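Local coordinates for PAC2 family protein (Streptomyces avermitilis, PDB 3MNF) that is of unknown function but belongs to the PAC2 family, whose relatives include proteasome assembly chaperones, at residues E92-L105 and T158-A171. Sequence-based numbering, arbitrary orientation.
Sequences EPSMRWRSFCNELL and TGIVGILQEACTHA
Ile160, in the first turn of helix 160-171, pushes its CD1 over one face of the Trp97 indole in a CH-pi contact, 4.1 Å from the centroid of the five-membered ring. A chi1 of -164° swings CG1 away from the backbone N of Ile160, and the same branch also reaches Phe100, CG1 lying 3.9 Å from CE2, while CD1 meets Cys101 SG. Ile163 CG1 comes to the indole at its edge instead, 3.6 Å from Trp97 CE3. The indole is steadied from its own segment by a hydrogen bond from Trp97 NE1 to Pro93 O (2.7 Å), the donor sitting above the carbonyl plane. Were Trp97 an alanine, Ile160 CD1 and Ile163 CG1 would probably face a gap and Pro93 O would lose its indole donor. Further along, Cys101 is a knob in the hole formed by Ile160, Ile163, Leu164 and Ala167. The two methyls of Leu105 part company, CD1 touching Ala167 and Ala171 and CD2 lying 3.8 Å from Cys168 SG. The axes of segments 97-105 and 160-171 come within 9.7 Å, crossing at -57°, and Phe12 of strand 7-13 touches both Leu104 and Leu164, placing the pair against the central sheet. At the N-terminal end of helix 160-171, the extended Glu92 uses the anti lone pair of OE2 to accept from Ile160 N (2.9 Å, 159°), just past the N-cap residue Gly159. Asn16 also bonds OE2, and Arg53 of the second subunit forms a salt bridge with OE1. The chemistry is thus an apolar helix-helix seam ended by one buried carboxylate, whose negative charge probably suits the helix start and links it to the subunit interface.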
ATOM      1  N   GLU A  92      18.127  -8.426   7.777  1.00 57.75           N
ATOM      2  CA  GLU A  92      17.646  -7.078   8.059  1.00 56.17           C
ATOM      3  C   GLU A  92      16.903  -6.504   6.848  1.00 55.83           C
ATOM      4  O   GLU A  92      17.430  -6.511   5.741  1.00 56.18           O
ATOM      5  CB  GLU A  92      18.783  -6.182   8.422  1.00 56.42           C
ATOM      6  CG  GLU A  92      18.382  -4.809   8.727  1.00 55.62           C
ATOM      7  CD  GLU A  92      19.580  -3.971   9.045  1.00 59.08           C
ATOM      8  OE1 GLU A  92      20.465  -3.864   8.159  1.00 60.82           O
ATOM      9  OE2 GLU A  92      19.660  -3.439  10.183  1.00 60.83           O
ATOM     10  N   PRO A  93      15.665  -6.028   7.046  1.00 55.34           N
ATOM     11  CA  PRO A  93      14.944  -5.486   5.893  1.00 55.31           C
ATOM     12  C   PRO A  93      15.566  -4.193   5.377  1.00 55.69           C
ATOM     13  O   PRO A  93      16.228  -3.473   6.107  1.00 55.20           O
ATOM     14  CB  PRO A  93      13.534  -5.195   6.450  1.00 55.06           C
ATOM     15  CG  PRO A  93      13.736  -4.991   7.912  1.00 55.09           C
ATOM     16  CD  PRO A  93      14.886  -5.911   8.297  1.00 54.95           C
ATOM     17  N   SER A  94      15.320  -3.888   4.122  1.00 56.62           N
ATOM     18  CA  SER A  94      15.771  -2.633   3.613  1.00 58.11           C
ATOM     19  C   SER A  94      14.706  -1.522   3.685  1.00 58.66           C
ATOM     20  O   SER A  94      15.037  -0.349   3.596  1.00 59.67           O
ATOM     21  CB  SER A  94      16.347  -2.806   2.206  1.00 59.42           C
ATOM     22  OG  SER A  94      15.484  -3.557   1.400  1.00 60.51           O
HETATM   23  N   MSE A  95      13.441  -1.871   3.882  1.00 58.48           N
HETATM   24  CA  MSE A  95      12.423  -0.832   4.031  1.00 59.74           C
HETATM   25  C   MSE A  95      11.336  -1.137   5.065  1.00 59.32           C
HETATM   26  O   MSE A  95      11.325  -2.187   5.664  1.00 58.12           O
HETATM   27  CB  MSE A  95      11.828  -0.470   2.688  1.00 61.12           C
HETATM   28  CG  MSE A  95      11.665  -1.651   1.802  1.00 63.62           C
HETATM   29 SE   MSE A  95      11.050  -1.260   0.042  0.75 67.99          SE
HETATM   30  CE  MSE A  95       9.164  -1.681   0.361  1.00 69.17           C
ATOM     31  N   ARG A  96      10.456  -0.167   5.291  1.00 61.08           N
ATOM     32  CA  ARG A  96       9.351  -0.265   6.269  1.00 61.29           C
ATOM     33  C   ARG A  96       9.678  -0.961   7.616  1.00 59.50           C
ATOM     34  O   ARG A  96       8.971  -1.864   8.084  1.00 58.90           O
ATOM     35  CB  ARG A  96       8.109  -0.830   5.584  1.00 61.95           C
ATOM     36  CG  ARG A  96       7.921  -0.283   4.170  1.00 65.82           C
ATOM     37  CD  ARG A  96       6.745  -0.924   3.447  1.00 73.20           C
ATOM     38  NE  ARG A  96       5.590  -0.925   4.332  1.00 80.62           N
ATOM     39  CZ  ARG A  96       4.797   0.132   4.512  1.00 87.06           C
ATOM     40  NH1 ARG A  96       5.007   1.266   3.818  1.00 89.15           N
ATOM     41  NH2 ARG A  96       3.784   0.053   5.380  1.00 89.42           N
ATOM     42  N   TRP A  97      10.755  -0.516   8.245  1.00 58.75           N
ATOM     43  CA  TRP A  97      11.153  -1.084   9.540  1.00 57.94           C
ATOM     44  C   TRP A  97      10.095  -0.968  10.637  1.00 58.99           C
ATOM     45  O   TRP A  97       9.980  -1.869  11.461  1.00 58.64           O
ATOM     46  CB  TRP A  97      12.430  -0.438  10.033  1.00 57.67           C
ATOM     47  CG  TRP A  97      13.634  -0.788   9.232  1.00 56.72           C
ATOM     48  CD1 TRP A  97      13.681  -1.461   8.032  1.00 55.06           C
ATOM     49  CD2 TRP A  97      14.978  -0.429   9.538  1.00 55.89           C
ATOM     50  NE1 TRP A  97      14.974  -1.550   7.594  1.00 54.15           N
ATOM     51  CE2 TRP A  97      15.790  -0.925   8.500  1.00 55.15           C
ATOM     52  CE3 TRP A  97      15.576   0.255  10.602  1.00 56.08           C
ATOM     53  CZ2 TRP A  97      17.171  -0.770   8.502  1.00 56.58           C
ATOM     54  CZ3 TRP A  97      16.933   0.435  10.590  1.00 58.11           C
ATOM     55  CH2 TRP A  97      17.724  -0.074   9.547  1.00 58.55           C
ATOM     56  N   ARG A  98       9.344   0.141  10.663  1.00 60.45           N
ATOM     57  CA  ARG A  98       8.293   0.309  11.652  1.00 61.40           C
ATOM     58  C   ARG A  98       7.194  -0.758  11.527  1.00 61.08           C
ATOM     59  O   ARG A  98       6.715  -1.272  12.531  1.00 61.43           O
ATOM     60  CB  ARG A  98       7.739   1.728  11.636  1.00 63.58           C
ATOM     61  CG  ARG A  98       6.419   1.905  12.405  1.00 67.06           C
ATOM     62  CD  ARG A  98       5.997   3.350  12.600  1.00 72.93           C
ATOM     63  NE  ARG A  98       5.976   4.216  11.399  1.00 78.23           N
ATOM     64  CZ  ARG A  98       5.034   4.218  10.449  1.00 80.62           C
ATOM     65  NH1 ARG A  98       4.017   3.362  10.484  1.00 83.28           N
ATOM     66  NH2 ARG A  98       5.113   5.078   9.448  1.00 80.24           N
ATOM     67  N   SER A  99       6.829  -1.112  10.302  1.00 60.92           N
ATOM     68  CA  SER A  99       5.833  -2.139  10.057  1.00 61.86           C
ATOM     69  C   SER A  99       6.429  -3.489  10.351  1.00 60.91           C
ATOM     70  O   SER A  99       5.781  -4.339  10.950  1.00 62.08           O
ATOM     71  CB  SER A  99       5.408  -2.119   8.610  1.00 62.27           C
ATOM     72  OG  SER A  99       5.273  -0.772   8.170  1.00 67.10           O
ATOM     73  N   PHE A 100       7.668  -3.692   9.923  1.00 59.83           N
ATOM     74  CA  PHE A 100       8.361  -4.938  10.149  1.00 58.45           C
ATOM     75  C   PHE A 100       8.295  -5.275  11.619  1.00 59.51           C
ATOM     76  O   PHE A 100       7.929  -6.394  12.008  1.00 60.00           O
ATOM     77  CB  PHE A 100       9.792  -4.726   9.741  1.00 57.46           C
ATOM     78  CG  PHE A 100      10.643  -5.948   9.806  1.00 55.66           C
ATOM     79  CD1 PHE A 100      10.706  -6.823   8.728  1.00 54.33           C
ATOM     80  CD2 PHE A 100      11.460  -6.178  10.913  1.00 54.56           C
ATOM     81  CE1 PHE A 100      11.540  -7.932   8.765  1.00 55.02           C
ATOM     82  CE2 PHE A 100      12.307  -7.298  10.967  1.00 53.44           C
ATOM     83  CZ  PHE A 100      12.348  -8.171   9.903  1.00 54.62           C
ATOM     84  N   CYS A 101       8.627  -4.282  12.441  1.00 60.49           N
ATOM     85  CA  CYS A 101       8.707  -4.470  13.867  1.00 61.32           C
ATOM     86  C   CYS A 101       7.355  -4.680  14.475  1.00 62.37           C
ATOM     87  O   CYS A 101       7.228  -5.500  15.382  1.00 63.46           O
ATOM     88  CB  CYS A 101       9.393  -3.297  14.507  1.00 62.17           C
ATOM     89  SG  CYS A 101      11.145  -3.397  14.217  1.00 64.26           S
ATOM     90  N   ASN A 102       6.349  -3.959  13.974  1.00 62.54           N
ATOM     91  CA  ASN A 102       4.983  -4.161  14.400  1.00 63.28           C
ATOM     92  C   ASN A 102       4.538  -5.565  14.098  1.00 62.82           C
ATOM     93  O   ASN A 102       3.869  -6.182  14.898  1.00 63.98           O
ATOM     94  CB  ASN A 102       4.066  -3.166  13.729  1.00 64.47           C
ATOM     95  CG  ASN A 102       4.174  -1.773  14.338  1.00 67.89           C
ATOM     96  OD1 ASN A 102       4.802  -1.578  15.400  1.00 68.71           O
ATOM     97  ND2 ASN A 102       3.556  -0.782  13.667  1.00 69.68           N
ATOM     98  N   GLU A 103       4.945  -6.090  12.952  1.00 62.00           N
ATOM     99  CA  GLU A 103       4.545  -7.429  12.551  1.00 62.30           C
ATOM    100  C   GLU A 103       5.083  -8.464  13.548  1.00 61.92           C
ATOM    101  O   GLU A 103       4.353  -9.353  13.982  1.00 62.94           O
ATOM    102  CB  GLU A 103       4.980  -7.718  11.116  1.00 61.33           C
ATOM    103  CG  GLU A 103       4.106  -8.724  10.388  1.00 65.86           C
ATOM    104  CD  GLU A 103       4.072  -8.505   8.877  1.00 71.21           C
ATOM    105  OE1 GLU A 103       3.811  -7.372   8.464  1.00 73.66           O
ATOM    106  OE2 GLU A 103       4.302  -9.450   8.079  1.00 75.87           O
ATOM    107  N   LEU A 104       6.350  -8.335  13.938  1.00 60.82           N
ATOM    108  CA  LEU A 104       6.918  -9.245  14.920  1.00 60.22           C
ATOM    109  C   LEU A 104       6.215  -9.073  16.263  1.00 61.90           C
ATOM    110  O   LEU A 104       5.837 -10.055  16.895  1.00 63.53           O
ATOM    111  CB  LEU A 104       8.423  -9.032  15.032  1.00 59.39           C
ATOM    112  CG  LEU A 104       9.242  -9.300  13.754  1.00 57.42           C
ATOM    113  CD1 LEU A 104      10.707  -8.929  13.934  1.00 55.69           C
ATOM    114  CD2 LEU A 104       9.144 -10.742  13.339  1.00 55.95           C
ATOM    115  N   LEU A 105       5.977  -7.832  16.676  1.00 62.21           N
ATOM    116  CA  LEU A 105       5.237  -7.571  17.920  1.00 63.73           C
ATOM    117  C   LEU A 105       3.810  -8.112  17.955  1.00 64.22           C
ATOM    118  O   LEU A 105       3.283  -8.364  19.032  1.00 65.81           O
ATOM    119  CB  LEU A 105       5.228  -6.078  18.268  1.00 64.89           C
ATOM    120  CG  LEU A 105       6.581  -5.508  18.716  1.00 65.99           C
ATOM    121  CD1 LEU A 105       6.467  -4.023  18.938  1.00 67.60           C
ATOM    122  CD2 LEU A 105       7.098  -6.192  19.970  1.00 67.17           C
ATOM    123  N   THR A 158      21.942   3.156  13.891  1.00 68.53           N
ATOM    124  CA  THR A 158      21.435   1.950  14.502  1.00 65.86           C
ATOM    125  C   THR A 158      20.918   1.022  13.419  1.00 63.73           C
ATOM    126  O   THR A 158      20.852   1.403  12.269  1.00 64.09           O
ATOM    127  CB  THR A 158      20.340   2.293  15.535  1.00 65.85           C
ATOM    128  OG1 THR A 158      20.128   1.175  16.403  1.00 65.85           O
ATOM    129  CG2 THR A 158      19.025   2.687  14.878  1.00 64.28           C
ATOM    130  N   GLY A 159      20.558  -0.201  13.775  1.00 62.28           N
ATOM    131  CA  GLY A 159      19.995  -1.124  12.797  1.00 60.85           C
ATOM    132  C   GLY A 159      18.638  -1.633  13.221  1.00 59.40           C
ATOM    133  O   GLY A 159      17.997  -1.057  14.106  1.00 59.94           O
ATOM    134  N   ILE A 160      18.189  -2.713  12.592  1.00 58.27           N
ATOM    135  CA  ILE A 160      16.874  -3.257  12.904  1.00 57.17           C
ATOM    136  C   ILE A 160      16.841  -3.831  14.322  1.00 57.33           C
ATOM    137  O   ILE A 160      15.767  -3.883  14.929  1.00 57.75           O
ATOM    138  CB  ILE A 160      16.399  -4.317  11.872  1.00 56.32           C
ATOM    139  CG1 ILE A 160      14.899  -4.559  11.995  1.00 55.01           C
ATOM    140  CG2 ILE A 160      17.123  -5.645  12.073  1.00 55.80           C
ATOM    141  CD1 ILE A 160      14.053  -3.340  11.907  1.00 53.29           C
ATOM    142  N   VAL A 161      18.000  -4.269  14.833  1.00 57.39           N
ATOM    143  CA  VAL A 161      18.096  -4.797  16.199  1.00 57.30           C
ATOM    144  C   VAL A 161      17.782  -3.654  17.136  1.00 58.17           C
ATOM    145  O   VAL A 161      16.912  -3.759  17.987  1.00 58.09           O
ATOM    146  CB  VAL A 161      19.514  -5.349  16.533  1.00 58.32           C
ATOM    147  CG1 VAL A 161      19.662  -5.605  18.017  1.00 58.03           C
ATOM    148  CG2 VAL A 161      19.811  -6.600  15.749  1.00 57.19           C
ATOM    149  N   GLY A 162      18.485  -2.543  16.950  1.00 59.41           N
ATOM    150  CA  GLY A 162      18.250  -1.356  17.768  1.00 61.16           C
ATOM    151  C   GLY A 162      16.798  -0.937  17.699  1.00 61.31           C
ATOM    152  O   GLY A 162      16.153  -0.736  18.732  1.00 62.61           O
ATOM    153  N   ILE A 163      16.287  -0.813  16.473  1.00 60.34           N
ATOM    154  CA  ILE A 163      14.908  -0.409  16.256  1.00 60.29           C
ATOM    155  C   ILE A 163      13.923  -1.353  16.926  1.00 59.98           C
ATOM    156  O   ILE A 163      13.001  -0.907  17.578  1.00 60.86           O
ATOM    157  CB  ILE A 163      14.592  -0.253  14.749  1.00 59.73           C
ATOM    158  CG1 ILE A 163      15.373   0.927  14.150  1.00 60.72           C
ATOM    159  CG2 ILE A 163      13.108  -0.047  14.514  1.00 59.65           C
ATOM    160  CD1 ILE A 163      15.348   2.203  14.966  1.00 60.87           C
ATOM    161  N   LEU A 164      14.138  -2.653  16.773  1.00 59.60           N
ATOM    162  CA  LEU A 164      13.216  -3.648  17.297  1.00 60.08           C
ATOM    163  C   LEU A 164      13.188  -3.592  18.816  1.00 62.29           C
ATOM    164  O   LEU A 164      12.115  -3.584  19.434  1.00 63.10           O
ATOM    165  CB  LEU A 164      13.569  -5.063  16.811  1.00 58.54           C
ATOM    166  CG  LEU A 164      12.736  -6.183  17.467  1.00 58.50           C
ATOM    167  CD1 LEU A 164      11.230  -6.065  17.202  1.00 54.53           C
ATOM    168  CD2 LEU A 164      13.256  -7.563  17.065  1.00 57.74           C
ATOM    169  N   GLN A 165      14.373  -3.537  19.417  1.00 63.99           N
ATOM    170  CA  GLN A 165      14.475  -3.461  20.862  1.00 66.51           C
ATOM    171  C   GLN A 165      13.779  -2.184  21.354  1.00 68.52           C
ATOM    172  O   GLN A 165      13.119  -2.201  22.382  1.00 70.70           O
ATOM    173  CB  GLN A 165      15.918  -3.593  21.311  1.00 66.84           C
ATOM    174  CG  GLN A 165      16.159  -3.231  22.735  1.00 71.73           C
ATOM    175  CD  GLN A 165      16.524  -1.770  22.874  1.00 76.86           C
ATOM    176  OE1 GLN A 165      17.351  -1.267  22.120  1.00 77.79           O
ATOM    177  NE2 GLN A 165      15.906  -1.076  23.836  1.00 80.66           N
ATOM    178  N   GLU A 166      13.844  -1.100  20.594  1.00 68.99           N
ATOM    179  CA  GLU A 166      13.112   0.102  21.007  1.00 71.70           C
ATOM    180  C   GLU A 166      11.600   0.036  20.791  1.00 71.54           C
ATOM    181  O   GLU A 166      10.839   0.567  21.596  1.00 73.40           O
ATOM    182  CB  GLU A 166      13.709   1.368  20.398  1.00 72.47           C
ATOM    183  CG  GLU A 166      14.997   1.804  21.079  1.00 76.68           C
ATOM    184  CD  GLU A 166      14.798   2.181  22.549  1.00 82.84           C
ATOM    185  OE1 GLU A 166      13.808   2.893  22.850  1.00 85.44           O
ATOM    186  OE2 GLU A 166      15.632   1.755  23.398  1.00 84.84           O
ATOM    187  N   ALA A 167      11.181  -0.620  19.708  1.00 69.63           N
ATOM    188  CA  ALA A 167       9.772  -0.820  19.419  1.00 69.90           C
ATOM    189  C   ALA A 167       9.129  -1.614  20.549  1.00 71.79           C
ATOM    190  O   ALA A 167       8.005  -1.310  20.964  1.00 73.36           O
ATOM    191  CB  ALA A 167       9.597  -1.535  18.097  1.00 67.33           C
ATOM    192  N   CYS A 168       9.857  -2.610  21.056  1.00 71.98           N
ATOM    193  CA  CYS A 168       9.397  -3.390  22.194  1.00 74.75           C
ATOM    194  C   CYS A 168       9.095  -2.528  23.418  1.00 77.78           C
ATOM    195  O   CYS A 168       8.031  -2.661  24.041  1.00 79.65           O
ATOM    196  CB  CYS A 168      10.428  -4.437  22.581  1.00 74.00           C
ATOM    197  SG  CYS A 168      10.542  -5.809  21.441  1.00 75.70           S
ATOM    198  N   THR A 169      10.026  -1.651  23.783  1.00 78.82           N
ATOM    199  CA  THR A 169       9.841  -0.937  25.036  1.00 82.14           C
ATOM    200  C   THR A 169       8.683   0.039  24.908  1.00 83.24           C
ATOM    201  O   THR A 169       7.868   0.131  25.813  1.00 85.71           O
ATOM    202  CB  THR A 169      11.142  -0.307  25.625  1.00 83.63           C
ATOM    203  OG1 THR A 169      11.388   0.962  25.032  1.00 83.83           O
ATOM    204  CG2 THR A 169      12.383  -1.256  25.456  1.00 82.34           C
ATOM    205  N   HIS A 170       8.576   0.703  23.758  1.00 81.87           N
ATOM    206  CA  HIS A 170       7.417   1.554  23.456  1.00 83.38           C
ATOM    207  C   HIS A 170       6.110   0.743  23.506  1.00 83.44           C
ATOM    208  O   HIS A 170       5.062   1.255  23.925  1.00 85.72           O
ATOM    209  CB  HIS A 170       7.592   2.288  22.120  1.00 81.88           C
ATOM    210  CG  HIS A 170       6.409   3.120  21.723  1.00 85.75           C
ATOM    211  ND1 HIS A 170       6.016   4.247  22.418  1.00 92.10           N
ATOM    212  CD2 HIS A 170       5.528   2.989  20.700  1.00 86.50           C
ATOM    213  CE1 HIS A 170       4.946   4.773  21.841  1.00 92.73           C
ATOM    214  NE2 HIS A 170       4.631   4.028  20.795  1.00 88.99           N
ATOM    215  N   ALA A 171       6.191  -0.529  23.115  1.00 81.12           N
ATOM    216  CA  ALA A 171       5.050  -1.440  23.198  1.00 81.31           C
ATOM    217  C   ALA A 171       4.808  -1.977  24.603  1.00 83.77           C
ATOM    218  O   ALA A 171       3.754  -2.541  24.852  1.00 85.89           O
ATOM    219  CB  ALA A 171       5.214  -2.586  22.233  1.00 78.51           C
TER